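PDB 4YVO: protein FLUORESCENT IN BLUE LIGHT, chloroplastic from Arabidopsis thaliana, which negatively regulates tetrapyrrole and chlorophyll synthesis in chloroplasts, probably by repressing glutamyl-tRNA reductase, with which its TPR domain mediates complex formation. Local coordinates for residues Ser54-Gly59 against Lys76-Leu81; Ser101-Gly106 against Ala139-Glu144. All coordinates share one frame; numbering follows the deposited sequence. Where two conformers were deposited one is given.

Interaction 1: Ser54-Gly59 against Lys76-Leu81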
ATOM      1  N   SER A  54      16.385   4.558   0.754  1.00 23.54           N
ATOM      2  CA  SER A  54      17.019   3.246   0.770  1.00 23.59           C
ATOM      3  C   SER A  54      16.036   2.133   1.117  1.00 19.17           C
ATOM      4  O   SER A  54      15.977   1.111   0.435  1.00 21.44           O
ATOM      5  CB  SER A  54      18.178   3.236   1.765  1.00 27.01           C
ATOM      6  OG  SER A  54      18.811   1.968   1.787  1.00 31.13           O
ATOM      7  N   LYS A  55      15.265   2.337   2.182  1.00 17.61           N
ATOM      8  CA  LYS A  55      14.344   1.314   2.661  1.00 15.33           C
ATOM      9  C   LYS A  55      13.228   1.015   1.663  1.00 13.05           C
ATOM     10  O   LYS A  55      12.798  -0.134   1.539  1.00 13.91           O
ATOM     11  CB  LYS A  55      13.754   1.696   4.020  1.00 17.54           C
ATOM     12  CG  LYS A  55      14.748   1.642   5.172  1.00 23.58           C
ATOM     13  CD  LYS A  55      15.233   0.230   5.398  1.00 24.86           C
ATOM     14  CE  LYS A  55      16.270   0.179   6.505  1.00 25.58           C
ATOM     15  NZ  LYS A  55      17.156  -1.005   6.353  1.00 28.89           N
ATOM     16  N   LEU A  56      12.751   2.036   0.957  1.00 13.81           N
ATOM     17  CA  LEU A  56      11.754   1.800  -0.079  1.00 13.33           C
ATOM     18  C   LEU A  56      12.343   0.960  -1.212  1.00 13.46           C
ATOM     19  O   LEU A  56      11.695   0.046  -1.716  1.00 15.19           O
ATOM     20  CB  LEU A  56      11.178   3.112  -0.610  1.00 14.68           C
ATOM     21  CG  LEU A  56      10.266   3.867   0.360  1.00 13.84           C
ATOM     22  CD1 LEU A  56       9.939   5.241  -0.207  1.00 17.65           C
ATOM     23  CD2 LEU A  56       8.987   3.074   0.647  1.00 14.61           C
ATOM     24  N   LYS A  57      13.579   1.260  -1.599  1.00 16.89           N
ATOM     25  CA  LYS A  57      14.248   0.520  -2.665  1.00 17.94           C
ATOM     26  C   LYS A  57      14.459  -0.938  -2.264  1.00 16.08           C
ATOM     27  O   LYS A  57      14.148  -1.862  -3.030  1.00 16.45           O
ATOM     28  CB  LYS A  57      15.590   1.175  -3.006  1.00 21.61           C
ATOM     29  N   THR A  58      14.978  -1.149  -1.059  1.00 16.03           N
ATOM     30  CA  THR A  58      15.278  -2.509  -0.623  1.00 16.37           C
ATOM     31  C   THR A  58      13.993  -3.311  -0.380  1.00 14.60           C
ATOM     32  O   THR A  58      13.933  -4.498  -0.693  1.00 15.14           O
ATOM     33  CB  THR A  58      16.219  -2.542   0.604  1.00 18.41           C
ATOM     34  OG1 THR A  58      15.637  -1.800   1.683  1.00 22.24           O
ATOM     35  CG2 THR A  58      17.562  -1.928   0.250  1.00 18.89           C
ATOM     36  N   GLY A  59      12.970  -2.658   0.161  1.00 13.64           N
ATOM     37  CA  GLY A  59      11.665  -3.287   0.293  1.00 13.39           C
ATOM     38  C   GLY A  59      11.125  -3.770  -1.045  1.00 12.20           C
ATOM     39  O   GLY A  59      10.658  -4.910  -1.166  1.00 12.42           O
ATOM     40  N   LYS A  76       8.173  -1.161   6.799  1.00 10.35           N
ATOM     41  CA  LYS A  76       7.727  -0.709   8.117  1.00 10.84           C
ATOM     42  C   LYS A  76       8.656   0.393   8.629  1.00 12.04           C
ATOM     43  O   LYS A  76       8.199   1.371   9.213  1.00 13.70           O
ATOM     44  CB  LYS A  76       7.671  -1.880   9.106  1.00 12.36           C
ATOM     45  CG  LYS A  76       6.869  -1.610  10.375  1.00 17.11           C
ATOM     46  CD  LYS A  76       5.371  -1.505  10.060  1.00 17.97           C
ATOM     47  CE  LYS A  76       4.482  -1.589  11.312  1.00 20.19           C
ATOM     48  NZ  LYS A  76       4.434  -2.946  11.985  1.00 18.24           N
ATOM     49  N   ILE A  77       9.959   0.237   8.403  1.00 12.08           N
ATOM     50  CA  ILE A  77      10.917   1.300   8.712  1.00 12.99           C
ATOM     51  C   ILE A  77      10.644   2.537   7.861  1.00 12.46           C
ATOM     52  O   ILE A  77      10.645   3.664   8.366  1.00 13.55           O
ATOM     53  CB  ILE A  77      12.377   0.831   8.517  1.00 13.31           C
ATOM     54  CG1 ILE A  77      12.702  -0.282   9.513  1.00 15.06           C
ATOM     55  CG2 ILE A  77      13.363   1.997   8.672  1.00 16.20           C
ATOM     56  CD1 ILE A  77      14.027  -0.966   9.255  1.00 15.86           C
ATOM     57  N   ALA A  78      10.393   2.327   6.573  1.00 11.41           N
ATOM     58  CA  ALA A  78      10.099   3.437   5.680  1.00 11.88           C
ATOM     59  C   ALA A  78       8.867   4.199   6.171  1.00 11.59           C
ATOM     60  O   ALA A  78       8.842   5.427   6.154  1.00 13.23           O
ATOM     61  CB  ALA A  78       9.893   2.937   4.254  1.00 11.71           C
ATOM     62  N   LEU A  79       7.857   3.467   6.629  1.00 10.56           N
ATOM     63  CA  LEU A  79       6.632   4.094   7.128  1.00 10.35           C
ATOM     64  C   LEU A  79       6.917   4.968   8.343  1.00 12.79           C
ATOM     65  O   LEU A  79       6.442   6.103   8.428  1.00 13.57           O
ATOM     66  CB  LEU A  79       5.589   3.038   7.499  1.00 10.46           C
ATOM     67  CG  LEU A  79       4.206   3.595   7.851  1.00 11.26           C
ATOM     68  CD1 LEU A  79       3.488   4.049   6.588  1.00 13.57           C
ATOM     69  CD2 LEU A  79       3.379   2.560   8.596  1.00 13.26           C
ATOM     70  N   GLU A  80       7.691   4.434   9.285  1.00 14.14           N
ATOM     71  CA  GLU A  80       8.025   5.166  10.502  0.54 15.62           C
ATOM     72  C   GLU A  80       8.827   6.430  10.163  1.00 15.57           C
ATOM     73  O   GLU A  80       8.553   7.506  10.698  1.00 17.42           O
ATOM     74  CB  GLU A  80       8.770   4.259  11.503  0.54 17.52           C
ATOM     75  CG  GLU A  80       8.900   4.834  12.924  0.54 19.39           C
ATOM     76  CD  GLU A  80       9.306   3.797  13.979  0.54 18.46           C
ATOM     77  OE1 GLU A  80       8.705   2.698  14.025  0.54 19.43           O
ATOM     78  OE2 GLU A  80      10.218   4.094  14.787  0.54 21.32           O
ATOM     79  N   LEU A  81       9.802   6.297   9.265  1.00 15.14           N
ATOM     80  CA  LEU A  81      10.635   7.432   8.869  1.00 15.92           C
ATOM     81  C   LEU A  81       9.830   8.492   8.121  1.00 15.96           C
ATOM     82  O   LEU A  81      10.010   9.695   8.348  1.00 18.70           O
ATOM     83  CB  LEU A  81      11.817   6.968   8.014  1.00 16.66           C
ATOM     84  CG  LEU A  81      12.871   6.108   8.715  1.00 18.25           C
ATOM     85  CD1 LEU A  81      13.952   5.725   7.730  1.00 19.81           C
ATOM     86  CD2 LEU A  81      13.474   6.841   9.910  1.00 23.24           C
TER
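NZ of Lys55, at the end of a chain that crosses Ile77, makes a salt bridge to OE1 of Glu74, two residues before Lys76-Leu81, and a long, weak ion pair to Glu51. The same Glu74 oxygen is hydrogen-bonded by OG1 of Thr58, so it ties helix 68-84 to two successive turns of helix 48-64. Beneath this polar end the contact is aliphatic. The Lys55 chain bends at CG (chi2 -64°) and then runs straight on, which lays its methylenes over the Ile77 branches: CG lies 3.8 Å from Ile77 CG2, and CE is 3.7 Å from Ile77 CD1. Lys55 CB stands 4.1 Å from Ala78 CB. The same methyl receives the end of Leu56, with Leu56 CD2 3.7 Å from Ala78 CB. With an alanine in place of Lys55, Glu74 would probably lose its salt-bridge mate and the Ile77 branches their aliphatic cover. The small Ala78 permits close backbones, its CA only 5.6 Å from that of Lys55, and the axes of the two segments pass 8.7 Å apart at 155°, nearly antiparallel. Leu56 also touches Glu90 and Ala78 touches Ala94, so helix 88-104 packs against the more buried side of the pair, while Lys55 and Ile77 remain partly exposed. This is the antiparallel helix hairpin of a tetratricopeptide repeat, the first of the three in this domain, with Ala78 at one of the repeat's consensus small positions in its second helix.

Interaction 2: Ser101-Gly106 against Ala139-Glu144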
ATOM      1  N   SER A 101       3.206  -6.588   0.671  1.00  8.29           N
ATOM      2  CA  SER A 101       3.951  -7.604   1.411  1.00  9.46           C
ATOM      3  C   SER A 101       3.007  -8.524   2.178  1.00 10.47           C
ATOM      4  O   SER A 101       3.203  -9.741   2.229  1.00 12.15           O
ATOM      5  CB  SER A 101       4.920  -6.950   2.398  1.00 12.33           C
ATOM      6  OG  SER A 101       5.889  -6.174   1.721  1.00 16.01           O
ATOM      7  N   LEU A 102       1.980  -7.934   2.774  1.00  9.36           N
ATOM      8  CA  LEU A 102       1.004  -8.702   3.531  1.00  9.95           C
ATOM      9  C   LEU A 102       0.136  -9.578   2.622  1.00  9.97           C
ATOM     10  O   LEU A 102      -0.175 -10.719   2.969  1.00 12.36           O
ATOM     11  CB  LEU A 102       0.163  -7.777   4.406  1.00  9.75           C
ATOM     12  CG  LEU A 102       0.953  -7.179   5.572  1.00 10.21           C
ATOM     13  CD1 LEU A 102       0.243  -5.936   6.080  1.00 10.84           C
ATOM     14  CD2 LEU A 102       1.141  -8.207   6.677  1.00 12.08           C
ATOM     15  N   GLN A 103      -0.233  -9.058   1.453  1.00  9.51           N
ATOM     16  CA  GLN A 103      -0.941  -9.872   0.463  1.00 10.76           C
ATOM     17  C   GLN A 103      -0.143 -11.112   0.079  1.00 12.38           C
ATOM     18  O   GLN A 103      -0.701 -12.209  -0.004  1.00 14.23           O
ATOM     19  CB  GLN A 103      -1.248  -9.076  -0.800  1.00 11.65           C
ATOM     20  CG  GLN A 103      -2.387  -8.107  -0.656  1.00 11.36           C
ATOM     21  CD  GLN A 103      -2.571  -7.282  -1.913  1.00 10.21           C
ATOM     22  OE1 GLN A 103      -2.017  -6.191  -2.040  1.00 12.64           O
ATOM     23  NE2 GLN A 103      -3.310  -7.826  -2.873  1.00 12.44           N
ATOM     24  N   ARG A 104       1.157 -10.947  -0.160  1.00 10.99           N
ATOM     25  CA  ARG A 104       2.011 -12.083  -0.514  0.54 12.95           C
ATOM     26  C   ARG A 104       2.050 -13.133   0.591  1.00 14.44           C
ATOM     27  O   ARG A 104       2.271 -14.312   0.326  1.00 17.51           O
ATOM     28  CB  ARG A 104       3.442 -11.629  -0.801  0.54 16.78           C
ATOM     29  CG  ARG A 104       3.578 -10.609  -1.903  0.54 22.57           C
ATOM     30  CD  ARG A 104       3.449 -11.223  -3.281  0.54 25.11           C
ATOM     31  NE  ARG A 104       3.712 -10.220  -4.306  0.54 25.71           N
ATOM     32  CZ  ARG A 104       4.926  -9.895  -4.740  0.54 24.62           C
ATOM     33  NH1 ARG A 104       5.997 -10.504  -4.247  0.54 21.41           N
ATOM     34  NH2 ARG A 104       5.066  -8.963  -5.669  0.54 25.66           N
ATOM     35  N   GLN A 105       1.859 -12.691   1.831  1.00 13.55           N
ATOM     36  CA  GLN A 105       1.866 -13.588   2.982  1.00 14.72           C
ATOM     37  C   GLN A 105       0.488 -14.181   3.273  1.00 16.29           C
ATOM     38  O   GLN A 105       0.336 -14.968   4.207  1.00 17.81           O
ATOM     39  CB  GLN A 105       2.370 -12.859   4.229  1.00 16.35           C
ATOM     40  CG  GLN A 105       3.795 -12.361   4.133  1.00 17.75           C
ATOM     41  CD  GLN A 105       4.237 -11.683   5.406  1.00 21.33           C
ATOM     42  OE1 GLN A 105       4.208 -12.287   6.477  1.00 26.27           O
ATOM     43  NE2 GLN A 105       4.637 -10.420   5.303  1.00 20.92           N
ATOM     44  N   GLY A 106      -0.515 -13.797   2.491  1.00 15.29           N
ATOM     45  CA  GLY A 106      -1.869 -14.279   2.712  1.00 15.90           C
ATOM     46  C   GLY A 106      -2.540 -13.624   3.909  1.00 16.68           C
ATOM     47  O   GLY A 106      -3.518 -14.147   4.451  1.00 19.66           O
ATOM     48  N   ALA A 139      -9.833  -4.482  -3.290  1.00  8.45           N
ATOM     49  CA  ALA A 139     -10.810  -5.380  -3.904  1.00  9.68           C
ATOM     50  C   ALA A 139     -10.282  -6.814  -3.924  1.00 10.42           C
ATOM     51  O   ALA A 139     -10.999  -7.753  -3.574  1.00 12.02           O
ATOM     52  CB  ALA A 139     -11.161  -4.917  -5.322  1.00  9.93           C
ATOM     53  N   ASP A 140      -9.025  -6.974  -4.333  1.00 10.00           N
ATOM     54  CA  ASP A 140      -8.388  -8.288  -4.373  1.00 10.42           C
ATOM     55  C   ASP A 140      -8.330  -8.940  -2.991  1.00  9.60           C
ATOM     56  O   ASP A 140      -8.563 -10.148  -2.846  1.00 12.21           O
ATOM     57  CB  ASP A 140      -6.974  -8.186  -4.955  1.00 10.56           C
ATOM     58  CG  ASP A 140      -6.972  -7.848  -6.434  1.00 13.97           C
ATOM     59  OD1 ASP A 140      -8.029  -7.973  -7.092  1.00 17.21           O
ATOM     60  OD2 ASP A 140      -5.899  -7.466  -6.951  1.00 14.42           O
ATOM     61  N   CYS A 141      -8.021  -8.136  -1.974  1.00  8.71           N
ATOM     62  CA  CYS A 141      -7.991  -8.637  -0.603  1.00  8.97           C
ATOM     63  C   CYS A 141      -9.362  -9.124  -0.147  1.00 10.62           C
ATOM     64  O   CYS A 141      -9.480 -10.212   0.425  1.00 12.10           O
ATOM     65  CB  CYS A 141      -7.472  -7.571   0.363  1.00 10.56           C
ATOM     66  SG  CYS A 141      -5.722  -7.200   0.203  1.00 11.23           S
ATOM     67  N   TYR A 142     -10.399  -8.326  -0.397  1.00 10.37           N
ATOM     68  CA  TYR A 142     -11.745  -8.712   0.005  1.00 11.55           C
ATOM     69  C   TYR A 142     -12.200  -9.965  -0.742  1.00 13.65           C
ATOM     70  O   TYR A 142     -12.899 -10.802  -0.183  1.00 14.35           O
ATOM     71  CB  TYR A 142     -12.737  -7.560  -0.185  1.00 11.51           C
ATOM     72  CG  TYR A 142     -12.725  -6.549   0.942  1.00 10.42           C
ATOM     73  CD1 TYR A 142     -12.952  -6.937   2.258  1.00 13.37           C
ATOM     74  CD2 TYR A 142     -12.527  -5.198   0.687  1.00 11.56           C
ATOM     75  CE1 TYR A 142     -12.945  -6.011   3.286  1.00 14.21           C
ATOM     76  CE2 TYR A 142     -12.529  -4.264   1.711  1.00 13.08           C
ATOM     77  CZ  TYR A 142     -12.737  -4.672   3.006  1.00 13.62           C
ATOM     78  OH  TYR A 142     -12.735  -3.735   4.020  1.00 16.72           O
ATOM     79  N   THR A 143     -11.783 -10.101  -1.998  1.00 12.17           N
ATOM     80  CA  THR A 143     -12.081 -11.310  -2.761  1.00 13.41           C
ATOM     81  C   THR A 143     -11.475 -12.552  -2.099  1.00 14.16           C
ATOM     82  O   THR A 143     -12.142 -13.579  -1.951  1.00 16.67           O
ATOM     83  CB  THR A 143     -11.596 -11.189  -4.220  1.00 14.76           C
ATOM     84  OG1 THR A 143     -12.300 -10.120  -4.863  1.00 15.47           O
ATOM     85  CG2 THR A 143     -11.845 -12.489  -4.982  1.00 17.12           C
ATOM     86  N   GLU A 144     -10.215 -12.458  -1.684  1.00 14.27           N
ATOM     87  CA  GLU A 144      -9.585 -13.578  -0.987  1.00 14.77           C
ATOM     88  C   GLU A 144     -10.256 -13.892   0.350  1.00 15.70           C
ATOM     89  O   GLU A 144     -10.241 -15.036   0.802  1.00 19.27           O
ATOM     90  CB  GLU A 144      -8.091 -13.331  -0.785  1.00 16.14           C
ATOM     91  CG  GLU A 144      -7.323 -13.159  -2.081  1.00 17.71           C
ATOM     92  CD  GLU A 144      -7.368 -14.395  -2.956  1.00 24.86           C
ATOM     93  OE1 GLU A 144      -7.458 -15.519  -2.414  1.00 28.10           O
ATOM     94  OE2 GLU A 144      -7.306 -14.241  -4.196  1.00 31.74           O
TER
HETATM   95  O   HOH W   1      -3.641  -6.911  -5.665  1.00 13.98           O
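Gln103 reaches out from the last turn of helix 88-104, just before the Schellman motif that ends it, and presents the flat face of its amide to the thiol of Cys141. The chain is extended beyond CG, and the amide is twisted about its last bond (chi3 -92°), so that SG of Cys141 sits over the group: it is 3.6 Å from Gln103 CG and 3.8 Å from Gln103 CD. This is van der Waals contact, and no direct hydrogen bond joins the two segments. The polar atoms of the amide are held elsewhere. Gln103 OE1 accepts from NE2 of His115 on helix 108-125, while Gln103 NE2 donates a hydrogen bond to a water at 3.0 Å, which in turn donates to OD2 of Asp140 at 2.7 Å. Gripped at both its oxygen and its nitrogen, the amide has its flip and its rotation fixed, with the water spanning the gap to the acidic side chain. Asp140 otherwise meets Gln103 loosely, its CB lying 4.2 Å from Gln103 NE2. Cys141 is buried and also touches Ile112, so helix 108-125 packs behind the contact, while Asp140 lies at the exposed side. The contact joins helices of the second and third tetratricopeptide repeats, the first helix of each, in the side-by-side stacking of first helices that, in canonical TPR arrays, lines the concave face.

In the fold
Interaction 1 closes before interaction 2 opens along the chain, and the two differ in span: the first pairs helices 48-64 and 68-84 within the first repeat, whereas the second bridges helices 88-104 and 131-144 of the second and third. Their centres lie 21 Å apart and their nearest atoms about 6 Å, without touching. Helix 88-104 links them, since it follows helix 68-84 in the chain, packs against the pair in interaction 1 and ends in interaction 2. Together they represent the two levels of the all-helical array, the hairpin inside one repeat and the stacking between repeats, that build the TPR domain used to bind glutamyl-tRNA reductase.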